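Local coordinates for protein hydroquinone dioxygenase small subunit (Pseudomonas sp., PDB 4ZXA) that forms a hydroquinone 1,2-dioxygenase together with a large subunit, and as a cupin-family small subunit probably serves the ring-cleaving dioxygenase reaction, at residues A[51-64]-A[151-165]. Numbering follows the deposited sequence.
Sequences EKVVVGLNLGYVVE and QTIKGPLSVEKWAEI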
loop_
_atom_site.group_PDB
_atom_site.type_symbol
_atom_site.label_atom_id
_atom_site.label_comp_id
_atom_site.label_asym_id
_atom_site.label_seq_id
_atom_site.Cartn_x
_atom_site.Cartn_y
_atom_site.Cartn_z
ATOM N N GLU A 51 31.993 23.512 -24.169
ATOM C CA GLU A 51 31.092 24.568 -23.754
ATOM C C GLU A 51 30.446 24.092 -22.440
ATOM O O GLU A 51 29.781 23.053 -22.404
ATOM C CB GLU A 51 30.022 24.768 -24.823
ATOM C CG GLU A 51 29.294 26.083 -24.763
ATOM C CD GLU A 51 28.104 26.099 -25.704
ATOM O OE1 GLU A 51 28.041 25.219 -26.597
ATOM O OE2 GLU A 51 27.223 26.975 -25.548
ATOM N N LYS A 52 30.653 24.838 -21.362
ATOM C CA LYS A 52 30.118 24.462 -20.054
ATOM C C LYS A 52 28.622 24.809 -19.921
ATOM O O LYS A 52 28.265 25.894 -19.487
ATOM C CB LYS A 52 30.969 25.105 -18.952
ATOM C CG LYS A 52 32.479 24.759 -19.067
ATOM C CD LYS A 52 33.347 25.582 -18.081
ATOM C CE LYS A 52 33.691 24.800 -16.816
ATOM N NZ LYS A 52 34.742 23.717 -17.075
ATOM N N VAL A 53 27.745 23.891 -20.312
ATOM C CA VAL A 53 26.326 24.226 -20.387
ATOM C C VAL A 53 25.678 23.917 -19.058
ATOM O O VAL A 53 25.681 22.762 -18.606
ATOM C CB VAL A 53 25.557 23.453 -21.515
ATOM C CG1 VAL A 53 24.068 23.809 -21.480
ATOM C CG2 VAL A 53 26.149 23.747 -22.907
ATOM N N VAL A 54 25.144 24.954 -18.422
ATOM C CA VAL A 54 24.430 24.778 -17.174
ATOM C C VAL A 54 23.136 24.001 -17.417
ATOM O O VAL A 54 22.292 24.420 -18.216
ATOM C CB VAL A 54 24.094 26.127 -16.530
ATOM C CG1 VAL A 54 23.363 25.920 -15.199
ATOM C CG2 VAL A 54 25.369 26.973 -16.362
ATOM N N VAL A 55 22.993 22.875 -16.714
ATOM C CA VAL A 55 21.780 22.058 -16.766
ATOM C C VAL A 55 21.103 22.007 -15.401
ATOM O O VAL A 55 19.951 21.601 -15.286
ATOM C CB VAL A 55 22.063 20.625 -17.295
ATOM C CG1 VAL A 55 22.489 20.694 -18.764
ATOM C CG2 VAL A 55 23.150 19.951 -16.484
ATOM N N GLY A 56 21.814 22.452 -14.370
ATOM C CA GLY A 56 21.221 22.606 -13.057
ATOM C C GLY A 56 21.765 23.852 -12.391
ATOM O O GLY A 56 22.976 24.101 -12.430
ATOM N N LEU A 57 20.881 24.637 -11.773
ATOM C CA LEU A 57 21.292 25.852 -11.077
ATOM C C LEU A 57 20.570 26.035 -9.734
ATOM O O LEU A 57 19.340 26.147 -9.692
ATOM C CB LEU A 57 21.059 27.071 -11.969
ATOM C CG LEU A 57 21.347 28.425 -11.325
ATOM C CD1 LEU A 57 22.784 28.506 -10.838
ATOM C CD2 LEU A 57 21.047 29.536 -12.322
ATOM N N ASN A 58 21.331 26.067 -8.641
ATOM C CA ASN A 58 20.732 26.222 -7.310
ATOM C C ASN A 58 21.498 27.221 -6.469
ATOM O O ASN A 58 22.612 26.939 -6.011
ATOM C CB ASN A 58 20.633 24.874 -6.578
ATOM C CG ASN A 58 19.712 24.935 -5.359
ATOM O OD1 ASN A 58 19.576 25.981 -4.731
ATOM N ND2 ASN A 58 19.065 23.818 -5.035
ATOM N N LEU A 59 20.909 28.396 -6.274
ATOM C CA LEU A 59 21.587 29.439 -5.516
ATOM C C LEU A 59 23.052 29.624 -5.952
ATOM O O LEU A 59 23.955 29.724 -5.120
ATOM C CB LEU A 59 21.529 29.139 -4.017
ATOM C CG LEU A 59 21.737 30.377 -3.138
ATOM C CD1 LEU A 59 20.486 31.253 -3.180
ATOM C CD2 LEU A 59 22.098 29.991 -1.713
ATOM N N GLY A 60 23.299 29.652 -7.257
ATOM C CA GLY A 60 24.636 29.934 -7.734
ATOM C C GLY A 60 25.520 28.715 -7.858
ATOM O O GLY A 60 26.609 28.799 -8.405
ATOM N N TYR A 61 25.067 27.579 -7.341
ATOM C CA TYR A 61 25.783 26.331 -7.590
ATOM C C TYR A 61 25.307 25.773 -8.915
ATOM O O TYR A 61 24.137 25.951 -9.304
ATOM C CB TYR A 61 25.583 25.342 -6.451
ATOM C CG TYR A 61 26.108 25.902 -5.162
ATOM C CD1 TYR A 61 27.448 25.759 -4.831
ATOM C CD2 TYR A 61 25.272 26.620 -4.286
ATOM C CE1 TYR A 61 27.957 26.307 -3.658
ATOM C CE2 TYR A 61 25.769 27.158 -3.102
ATOM C CZ TYR A 61 27.116 27.004 -2.805
ATOM O OH TYR A 61 27.634 27.519 -1.651
ATOM N N VAL A 62 26.206 25.134 -9.646
ATOM C CA VAL A 62 25.810 24.660 -10.963
ATOM C C VAL A 62 26.173 23.213 -11.213
ATOM O O VAL A 62 27.142 22.687 -10.666
ATOM C CB VAL A 62 26.377 25.551 -12.121
ATOM C CG1 VAL A 62 25.737 26.944 -12.114
ATOM C CG2 VAL A 62 27.901 25.641 -12.059
ATOM N N VAL A 63 25.355 22.574 -12.036
ATOM C CA VAL A 63 25.765 21.348 -12.693
ATOM C C VAL A 63 25.902 21.659 -14.178
ATOM O O VAL A 63 24.943 22.077 -14.826
ATOM C CB VAL A 63 24.783 20.207 -12.468
ATOM C CG1 VAL A 63 25.158 19.021 -13.340
ATOM C CG2 VAL A 63 24.792 19.810 -11.004
ATOM N N GLU A 64 27.117 21.500 -14.690
ATOM C CA GLU A 64 27.414 21.762 -16.095
ATOM C C GLU A 64 27.577 20.456 -16.872
ATOM O O GLU A 64 28.082 19.454 -16.342
ATOM C CB GLU A 64 28.692 22.604 -16.232
ATOM C CG GLU A 64 28.605 23.991 -15.635
ATOM C CD GLU A 64 29.972 24.637 -15.503
ATOM O OE1 GLU A 64 30.979 23.892 -15.535
ATOM O OE2 GLU A 64 30.041 25.886 -15.368
ATOM N N GLN A 151 30.484 19.370 -11.500
ATOM C CA GLN A 151 29.915 20.020 -10.325
ATOM C C GLN A 151 30.773 21.214 -9.904
ATOM O O GLN A 151 31.940 21.059 -9.540
ATOM C CB GLN A 151 29.824 19.022 -9.178
ATOM C CG GLN A 151 29.377 19.624 -7.858
ATOM C CD GLN A 151 29.601 18.651 -6.724
ATOM O OE1 GLN A 151 30.382 17.707 -6.865
ATOM N NE2 GLN A 151 28.920 18.860 -5.596
ATOM N N THR A 152 30.195 22.407 -9.946
ATOM C CA THR A 152 30.984 23.602 -9.676
ATOM C C THR A 152 30.096 24.797 -9.318
ATOM O O THR A 152 28.959 24.614 -8.879
ATOM C CB THR A 152 31.927 23.937 -10.877
ATOM O OG1 THR A 152 32.832 24.987 -10.507
ATOM C CG2 THR A 152 31.126 24.348 -12.116
ATOM N N ILE A 153 30.608 26.012 -9.519
ATOM C CA ILE A 153 29.860 27.225 -9.211
ATOM C C ILE A 153 29.761 28.118 -10.440
ATOM O O ILE A 153 30.722 28.250 -11.180
ATOM C CB ILE A 153 30.538 27.989 -8.055
ATOM C CG1 ILE A 153 30.607 27.085 -6.816
ATOM C CG2 ILE A 153 29.827 29.319 -7.774
ATOM C CD1 ILE A 153 31.278 27.719 -5.605
ATOM N N LYS A 154 28.598 28.725 -10.663
ATOM C CA LYS A 154 28.396 29.578 -11.839
ATOM C C LYS A 154 29.555 30.561 -11.962
ATOM O O LYS A 154 29.890 31.255 -10.999
ATOM C CB LYS A 154 27.066 30.337 -11.752
ATOM C CG LYS A 154 26.306 30.470 -13.077
ATOM C CD LYS A 154 26.287 31.902 -13.549
ATOM C CE LYS A 154 24.989 32.610 -13.239
ATOM N NZ LYS A 154 23.923 32.176 -14.161
ATOM N N GLY A 155 30.172 30.591 -13.144
ATOM C CA GLY A 155 31.297 31.466 -13.424
ATOM C C GLY A 155 31.272 32.071 -14.820
ATOM O O GLY A 155 30.274 31.949 -15.538
ATOM N N PRO A 156 32.374 32.731 -15.211
ATOM C CA PRO A 156 32.523 33.438 -16.494
ATOM C C PRO A 156 32.316 32.536 -17.709
ATOM O O PRO A 156 31.870 33.033 -18.744
ATOM C CB PRO A 156 33.983 33.898 -16.474
ATOM C CG PRO A 156 34.366 33.922 -15.044
ATOM C CD PRO A 156 33.592 32.809 -14.390
ATOM N N LEU A 157 32.652 31.251 -17.573
ATOM C CA LEU A 157 32.539 30.260 -18.647
ATOM C C LEU A 157 31.187 29.532 -18.716
ATOM O O LEU A 157 30.925 28.792 -19.669
ATOM C CB LEU A 157 33.644 29.210 -18.508
ATOM C CG LEU A 157 35.068 29.531 -18.974
ATOM C CD1 LEU A 157 35.317 31.039 -19.137
ATOM C CD2 LEU A 157 36.111 28.887 -18.054
ATOM N N SER A 158 30.331 29.722 -17.717
ATOM C CA SER A 158 29.095 28.956 -17.667
ATOM C C SER A 158 28.093 29.497 -18.665
ATOM O O SER A 158 27.826 30.695 -18.715
ATOM C CB SER A 158 28.508 28.963 -16.263
ATOM O OG SER A 158 29.456 28.498 -15.318
ATOM N N VAL A 159 27.531 28.619 -19.477
ATOM C CA VAL A 159 26.567 29.076 -20.455
ATOM C C VAL A 159 25.167 28.651 -20.041
ATOM O O VAL A 159 24.918 27.475 -19.768
ATOM C CB VAL A 159 26.900 28.549 -21.869
ATOM C CG1 VAL A 159 26.018 29.235 -22.919
ATOM C CG2 VAL A 159 28.375 28.774 -22.168
ATOM N N GLU A 160 24.259 29.617 -19.985
ATOM C CA GLU A 160 22.864 29.310 -19.754
ATOM C C GLU A 160 22.085 29.426 -21.054
ATOM O O GLU A 160 22.198 30.422 -21.779
ATOM C CB GLU A 160 22.268 30.244 -18.703
ATOM C CG GLU A 160 22.779 30.003 -17.291
ATOM C CD GLU A 160 22.207 31.009 -16.304
ATOM O OE1 GLU A 160 22.747 32.130 -16.220
ATOM O OE2 GLU A 160 21.203 30.697 -15.634
ATOM N N LYS A 161 21.299 28.401 -21.357
ATOM C CA LYS A 161 20.434 28.446 -22.524
ATOM C C LYS A 161 19.223 27.573 -22.280
ATOM O O LYS A 161 18.923 26.660 -23.063
ATOM C CB LYS A 161 21.185 28.023 -23.794
ATOM C CG LYS A 161 22.097 26.790 -23.672
ATOM C CD LYS A 161 22.108 26.021 -24.990
ATOM C CE LYS A 161 23.497 25.497 -25.364
ATOM N NZ LYS A 161 23.415 24.489 -26.500
ATOM N N TRP A 162 18.533 27.867 -21.181
ATOM C CA TRP A 162 17.412 27.055 -20.730
ATOM C C TRP A 162 16.365 26.841 -21.824
ATOM O O TRP A 162 15.939 25.718 -22.076
ATOM C CB TRP A 162 16.784 27.653 -19.452
ATOM C CG TRP A 162 17.800 27.856 -18.358
ATOM C CD1 TRP A 162 18.444 29.012 -18.050
ATOM C CD2 TRP A 162 18.301 26.861 -17.447
ATOM N NE1 TRP A 162 19.322 28.806 -17.013
ATOM C CE2 TRP A 162 19.255 27.495 -16.623
ATOM C CE3 TRP A 162 18.040 25.493 -17.256
ATOM C CZ2 TRP A 162 19.945 26.818 -15.613
ATOM C CZ3 TRP A 162 18.727 24.819 -16.258
ATOM C CH2 TRP A 162 19.672 25.486 -15.448
ATOM N N ALA A 163 15.956 27.912 -22.484
ATOM C CA ALA A 163 14.882 27.805 -23.468
ATOM C C ALA A 163 15.261 26.839 -24.586
ATOM O O ALA A 163 14.399 26.211 -25.198
ATOM C CB ALA A 163 14.512 29.179 -24.023
ATOM N N GLU A 164 16.558 26.696 -24.821
ATOM C CA GLU A 164 17.044 25.795 -25.853
ATOM C C GLU A 164 17.041 24.335 -25.419
ATOM O O GLU A 164 16.813 23.445 -26.246
ATOM C CB GLU A 164 18.470 26.155 -26.245
ATOM C CG GLU A 164 18.631 27.382 -27.104
ATOM C CD GLU A 164 20.079 27.544 -27.547
ATOM O OE1 GLU A 164 20.622 26.584 -28.149
ATOM O OE2 GLU A 164 20.680 28.606 -27.268
ATOM N N ILE A 165 17.324 24.082 -24.139
ATOM C CA ILE A 165 17.538 22.704 -23.687
ATOM C C ILE A 165 16.400 22.051 -22.889
ATOM O O ILE A 165 16.327 20.828 -22.827
ATOM C CB ILE A 165 18.852 22.538 -22.892
ATOM C CG1 ILE A 165 18.900 23.487 -21.689
ATOM C CG2 ILE A 165 20.039 22.736 -23.790
ATOM C CD1 ILE A 165 19.818 22.990 -20.575
HETATM O O HOH W 1 32.142 27.494 -21.884
HETATM O O HOH W 2 20.902 26.545 -19.446
HETATM O O HOH W 3 31.573 27.309 -13.831
#
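Two partners grip Glu-64 OE2: Ser-158 OG donates to it at 2.7 Å, nearly along the C-O axis, and a water donates to it as well while also bonding Ile-153 O. The serine oxygen accepts in turn from Gly-155 N, across the type I turn that leads out of strand 145-153, so the buried carboxylate is tied to that turn. Glu-64 OE1 lies 3.5 Å from Thr-152 CG2; the hydroxyl of the same threonine is hydrogen-bonded to Glu-81. Strand 61-64 pairs antiparallel with 151-153, Val-62 and Thr-152 exchanging backbone bonds and lying side by side, while the returning chain adds a short parallel edge to strand 52-58: Val-159 N bonds Lys-52 O (2.8 Å) and Val-159 O receives Val-54 N. Beyond it, Trp-162 lays its six-membered ring against strand 52-58. Trp-162 CZ2 meets Val-54 CG1 at 3.6 Å, the methyl brought there by lying anti to the valine's own backbone N (chi1 -179°). The same Trp-162 CZ2 lies 3.8 Å from Leu-57 CB. A water bonded to Val-54 O and Lys-161 N sits over one face of the indole, and Trp-162 NE1 gives Glu-160 OE2 a straight bond of 3.0 Å, in the indole plane but 29° out of the carboxylate plane. Replacing this tryptophan with an alanine would probably open a gap beside Val-54 and Leu-57 and free the Glu-160 carboxylate to turn. Tyr-61 and Trp-162 also pack on the large subunit. The chemistry thus implies that the chain after strand 145-153 is held to residues 51-64 by polar bonds at Ser-158 and Val-159, and by apolar contact at Trp-162, whose N-H Glu-160 holds.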